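Local coordinates for ribonucleoside-diphosphate reductase (Pseudomonas aeruginosa, PDB 5IM3), which probably reduces ribonucleoside diphosphates to the deoxyribonucleotide precursors of DNA synthesis, at the expense of thioredoxin and under allosteric control by nucleotides such as dATP, at residues Ser414-Lys417 / Gly418-Gly421; Tyr524-Tyr527 / Glu528-Ser532. All blocks are in the same frame, centred on the assembly; numbering follows the deposited sequence.

Interaction 1: residues Ser414-Lys417 / Gly418-Gly421; sequences SYIK and GTNG. With DTP (2'-deoxyadenosine 5'-triphosphate), chain G.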
# COMPACT_ATOMS: atom_id res chain seq x y z
N SER A 414 9.25 -21.19 -33.53
CA SER A 414 9.31 -22.39 -34.34
C SER A 414 9.62 -22.04 -35.80
O SER A 414 9.23 -20.99 -36.30
CB SER A 414 7.99 -23.16 -34.28
OG SER A 414 7.55 -23.31 -32.95
N TYR A 415 10.34 -22.94 -36.47
CA TYR A 415 10.64 -22.75 -37.88
C TYR A 415 9.39 -22.96 -38.73
O TYR A 415 8.48 -23.72 -38.38
CB TYR A 415 11.74 -23.71 -38.32
CG TYR A 415 12.18 -23.52 -39.76
CD1 TYR A 415 13.06 -22.51 -40.11
CD2 TYR A 415 11.72 -24.37 -40.76
CE1 TYR A 415 13.47 -22.34 -41.42
CE2 TYR A 415 12.13 -24.20 -42.08
CZ TYR A 415 13.00 -23.19 -42.40
OH TYR A 415 13.41 -23.02 -43.70
N ILE A 416 9.35 -22.25 -39.86
CA ILE A 416 8.28 -22.39 -40.85
C ILE A 416 8.94 -22.52 -42.21
O ILE A 416 9.49 -21.54 -42.73
CB ILE A 416 7.31 -21.20 -40.83
CG1 ILE A 416 6.60 -21.11 -39.48
CG2 ILE A 416 6.29 -21.33 -41.97
CD1 ILE A 416 5.72 -19.89 -39.35
N LYS A 417 8.88 -23.71 -42.80
CA LYS A 417 9.39 -23.91 -44.15
C LYS A 417 8.52 -23.15 -45.14
O LYS A 417 7.37 -22.82 -44.88
CB LYS A 417 9.42 -25.40 -44.50
CG LYS A 417 10.42 -25.77 -45.60
CD LYS A 417 10.22 -27.20 -46.09
CE LYS A 417 11.41 -27.69 -46.92
NZ LYS A 417 12.63 -27.90 -46.09
N GLY A 418 9.10 -22.86 -46.30
CA GLY A 418 8.41 -22.03 -47.30
C GLY A 418 8.47 -20.56 -46.98
O GLY A 418 8.81 -19.75 -47.85
N THR A 419 8.15 -20.18 -45.74
CA THR A 419 8.33 -18.80 -45.30
C THR A 419 9.79 -18.50 -44.99
O THR A 419 10.23 -17.35 -45.15
CB THR A 419 7.46 -18.53 -44.07
OG1 THR A 419 6.08 -18.68 -44.42
CG2 THR A 419 7.69 -17.11 -43.53
N ASN A 420 10.55 -19.50 -44.56
CA ASN A 420 11.94 -19.31 -44.12
C ASN A 420 12.02 -18.26 -43.02
O ASN A 420 12.97 -17.47 -42.95
CB ASN A 420 12.84 -18.95 -45.30
CG ASN A 420 14.31 -19.17 -44.99
OD1 ASN A 420 14.66 -19.94 -44.10
ND2 ASN A 420 15.18 -18.49 -45.73
N GLY A 421 11.01 -18.24 -42.15
CA GLY A 421 10.95 -17.34 -41.02
C GLY A 421 10.66 -18.10 -39.74
O GLY A 421 10.97 -19.29 -39.62
PG DTP G . 5.76 -27.74 -42.47
O1G DTP G . 6.67 -26.62 -42.09
O2G DTP G . 6.49 -29.05 -42.74
O3G DTP G . 4.69 -28.00 -41.42
PB DTP G . 3.41 -27.10 -44.01
O1B DTP G . 2.62 -27.95 -43.10
O2B DTP G . 3.02 -27.35 -45.47
O3B DTP G . 4.96 -27.40 -43.81
PA DTP G . 1.94 -24.94 -42.94
O1A DTP G . 1.15 -26.11 -42.58
O2A DTP G . 1.13 -24.09 -43.89
O3A DTP G . 3.20 -25.55 -43.70
O5' DTP G . 2.31 -24.13 -41.64
C5' DTP G . 2.79 -24.77 -40.44
C4' DTP G . 2.67 -23.81 -39.28
O4' DTP G . 3.27 -22.55 -39.64
C3' DTP G . 1.25 -23.51 -38.81
O3' DTP G . 1.19 -23.46 -37.39
C2' DTP G . 0.96 -22.14 -39.41
C1' DTP G . 2.34 -21.49 -39.46
N9 DTP G . 2.51 -20.55 -40.55
C8 DTP G . 2.80 -20.87 -41.85
N7 DTP G . 2.85 -19.84 -42.66
C5 DTP G . 2.59 -18.76 -41.83
C6 DTP G . 2.51 -17.37 -42.07
N6 DTP G . 2.69 -16.82 -43.26
N1 DTP G . 2.24 -16.57 -41.01
C2 DTP G . 2.07 -17.12 -39.81
N3 DTP G . 2.12 -18.41 -39.46
C4 DTP G . 2.38 -19.18 -40.53
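Y415 reaches across a tight chain reversal to N420, its hydroxyl OH giving a weak hydrogen bond to the amide oxygen OD1 at 3.3 Å. The oxygen lies at the ring edge, although ring and amide planes are 68° apart. Inside the turn three further bonds, all weak, give main-chain groups partial partners. The carbonyl O of K417 receives the N-H of T419 at 2.9 Å, forming a γ-turn centred on G418, whose positive phi suits glycine. I416 O accepts N420 N at 2.9 Å along a bent path, and I416 N points to G421 O at 3.4 Å. S414 OG bonds S505 and A411 O. T419 OG1 is buried without a partner, 3.6 Å from I416 CG2; the distance from T419 OG1 to N7 of dATP is 3.9 Å. With CG1 beside its backbone N (chi1 -63°), I416 carries CD1 to within 3.5 Å of base atom N9, an apolar surface suited to a purine. The backbone N of K417 lies 3.7 Å from O1G of dATP. R410 and D380, with K397 and V440 of the second subunit, bond the same dATP, consistent with the specificity site of class I reductases at the dimer interface.

Interaction 2: residues Tyr524-Tyr527 / Glu528-Ser532; sequences YEYY and EALAS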
# COMPACT_ATOMS: atom_id res chain seq x y z
N TYR A 524 7.92 -37.68 -22.50
CA TYR A 524 8.23 -36.31 -22.09
C TYR A 524 9.60 -36.23 -21.43
O TYR A 524 10.35 -35.29 -21.67
CB TYR A 524 7.15 -35.78 -21.15
CG TYR A 524 7.44 -34.37 -20.68
CD1 TYR A 524 6.90 -33.28 -21.34
CD2 TYR A 524 8.25 -34.14 -19.58
CE1 TYR A 524 7.17 -31.99 -20.92
CE2 TYR A 524 8.52 -32.86 -19.15
CZ TYR A 524 7.98 -31.79 -19.83
OH TYR A 524 8.24 -30.51 -19.40
N GLU A 525 9.91 -37.19 -20.55
CA GLU A 525 11.23 -37.19 -19.92
C GLU A 525 12.33 -37.46 -20.94
O GLU A 525 13.45 -36.96 -20.77
CB GLU A 525 11.26 -38.23 -18.79
CG GLU A 525 10.43 -37.82 -17.58
CD GLU A 525 10.41 -38.88 -16.48
OE1 GLU A 525 10.93 -39.99 -16.72
OE2 GLU A 525 9.89 -38.59 -15.39
N TYR A 526 12.03 -38.21 -21.99
CA TYR A 526 13.00 -38.40 -23.08
C TYR A 526 13.31 -37.07 -23.76
O TYR A 526 14.47 -36.73 -23.97
CB TYR A 526 12.46 -39.42 -24.08
CG TYR A 526 13.19 -39.47 -25.40
CD1 TYR A 526 14.31 -40.27 -25.58
CD2 TYR A 526 12.74 -38.72 -26.48
CE1 TYR A 526 14.97 -40.31 -26.79
CE2 TYR A 526 13.40 -38.76 -27.70
CZ TYR A 526 14.51 -39.56 -27.85
OH TYR A 526 15.16 -39.60 -29.06
N TYR A 527 12.27 -36.31 -24.11
CA TYR A 527 12.49 -35.00 -24.70
C TYR A 527 13.16 -34.05 -23.72
O TYR A 527 13.98 -33.22 -24.12
CB TYR A 527 11.15 -34.41 -25.17
CG TYR A 527 10.62 -35.03 -26.44
CD1 TYR A 527 11.44 -35.25 -27.54
CD2 TYR A 527 9.28 -35.41 -26.55
CE1 TYR A 527 10.96 -35.82 -28.70
CE2 TYR A 527 8.79 -35.99 -27.70
CZ TYR A 527 9.64 -36.19 -28.77
OH TYR A 527 9.15 -36.76 -29.93
N GLU A 528 12.84 -34.17 -22.43
CA GLU A 528 13.46 -33.33 -21.42
C GLU A 528 14.97 -33.56 -21.37
O GLU A 528 15.76 -32.61 -21.34
CB GLU A 528 12.82 -33.60 -20.05
CG GLU A 528 12.42 -32.35 -19.28
CD GLU A 528 11.87 -32.67 -17.90
OE1 GLU A 528 11.64 -33.87 -17.61
OE2 GLU A 528 11.66 -31.73 -17.11
N ALA A 529 15.38 -34.83 -21.36
CA ALA A 529 16.80 -35.16 -21.34
C ALA A 529 17.49 -34.68 -22.62
O ALA A 529 18.65 -34.26 -22.59
CB ALA A 529 16.99 -36.66 -21.16
N LEU A 530 16.77 -34.74 -23.74
CA LEU A 530 17.33 -34.28 -25.01
C LEU A 530 17.67 -32.80 -24.95
O LEU A 530 18.76 -32.38 -25.37
CB LEU A 530 16.34 -34.57 -26.14
CG LEU A 530 16.84 -35.31 -27.37
CD1 LEU A 530 17.39 -36.68 -27.02
CD2 LEU A 530 15.69 -35.43 -28.35
N ALA A 531 16.74 -31.98 -24.44
CA ALA A 531 16.97 -30.55 -24.38
C ALA A 531 18.12 -30.20 -23.44
O ALA A 531 18.86 -29.25 -23.70
CB ALA A 531 15.70 -29.83 -23.94
N SER A 532 18.28 -30.95 -22.35
CA SER A 532 19.37 -30.69 -21.42
C SER A 532 20.73 -31.00 -22.02
O SER A 532 21.74 -30.50 -21.53
CB SER A 532 19.17 -31.50 -20.13
OG SER A 532 19.40 -32.88 -20.35
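E528 stands one α-helical turn beyond Y524, and neighbours spaced i to i+3 and i to i+4 along helix 517-532 make the contact. The carboxylate of E528 comes obliquely to the Y524 ring, with E528 CD 3.6 Å from Y524 CE2 and the two planes 58° apart. Beyond CG the glutamate chain is extended, long enough to hold an aliphatic portion beside the tyrosine while its carboxylate meets R494, where OE2 makes a salt bridge; Y524 OH bonds T502 O. A second like charge, E525, lies nearby, and R494 probably offsets both, though its ion pair with E525 is long and weak.

Y527 suits a buried position because a large ring can fill it while the hydroxyl still finds D511 as acceptor. Its CG sits beside the backbone N (chi1 -75°), which turns the ring back toward the start of the helix; one face receives the edge atom CD2 of Y526, 3.8 Å above the plane. L530 packs against both rings: its CD2 is 4.1 Å from Y526 CE2 and, at the Y527 ring edge, 4.3 Å from Y527 CD1, while its CD1 lies over a face of Y526. Beneath the side chains the backbone bonds are regular, E528 N to Y524 O at 2.8 Å and A531 N to Y527 O at 3.0 Å. S532 OG donates to the carbonyl oxygen of A529 at 2.7 Å.

In the fold
Interactions 1 and 2 both lie within the barrel domain, on the same side of the chain's centre; their centres are about 24 Å apart and their nearest atoms about 14 Å. Both are partly buried, and they share no helix or strand. In 414-421, weak turn bonds accompany contact with a nucleotide: I416 and T419 line its side, and T419 also touches K397 of the second subunit. Residues 524-532, away from the nucleotide site, combine regular helix bonds, packed rings and a salt bridge to R494. Y527, E528 and A531 pack on strand 500-504, while E525 and Y526 lie outward. S414 of interaction 1 bonds S505, directly after that strand, which thus relates the two contacts.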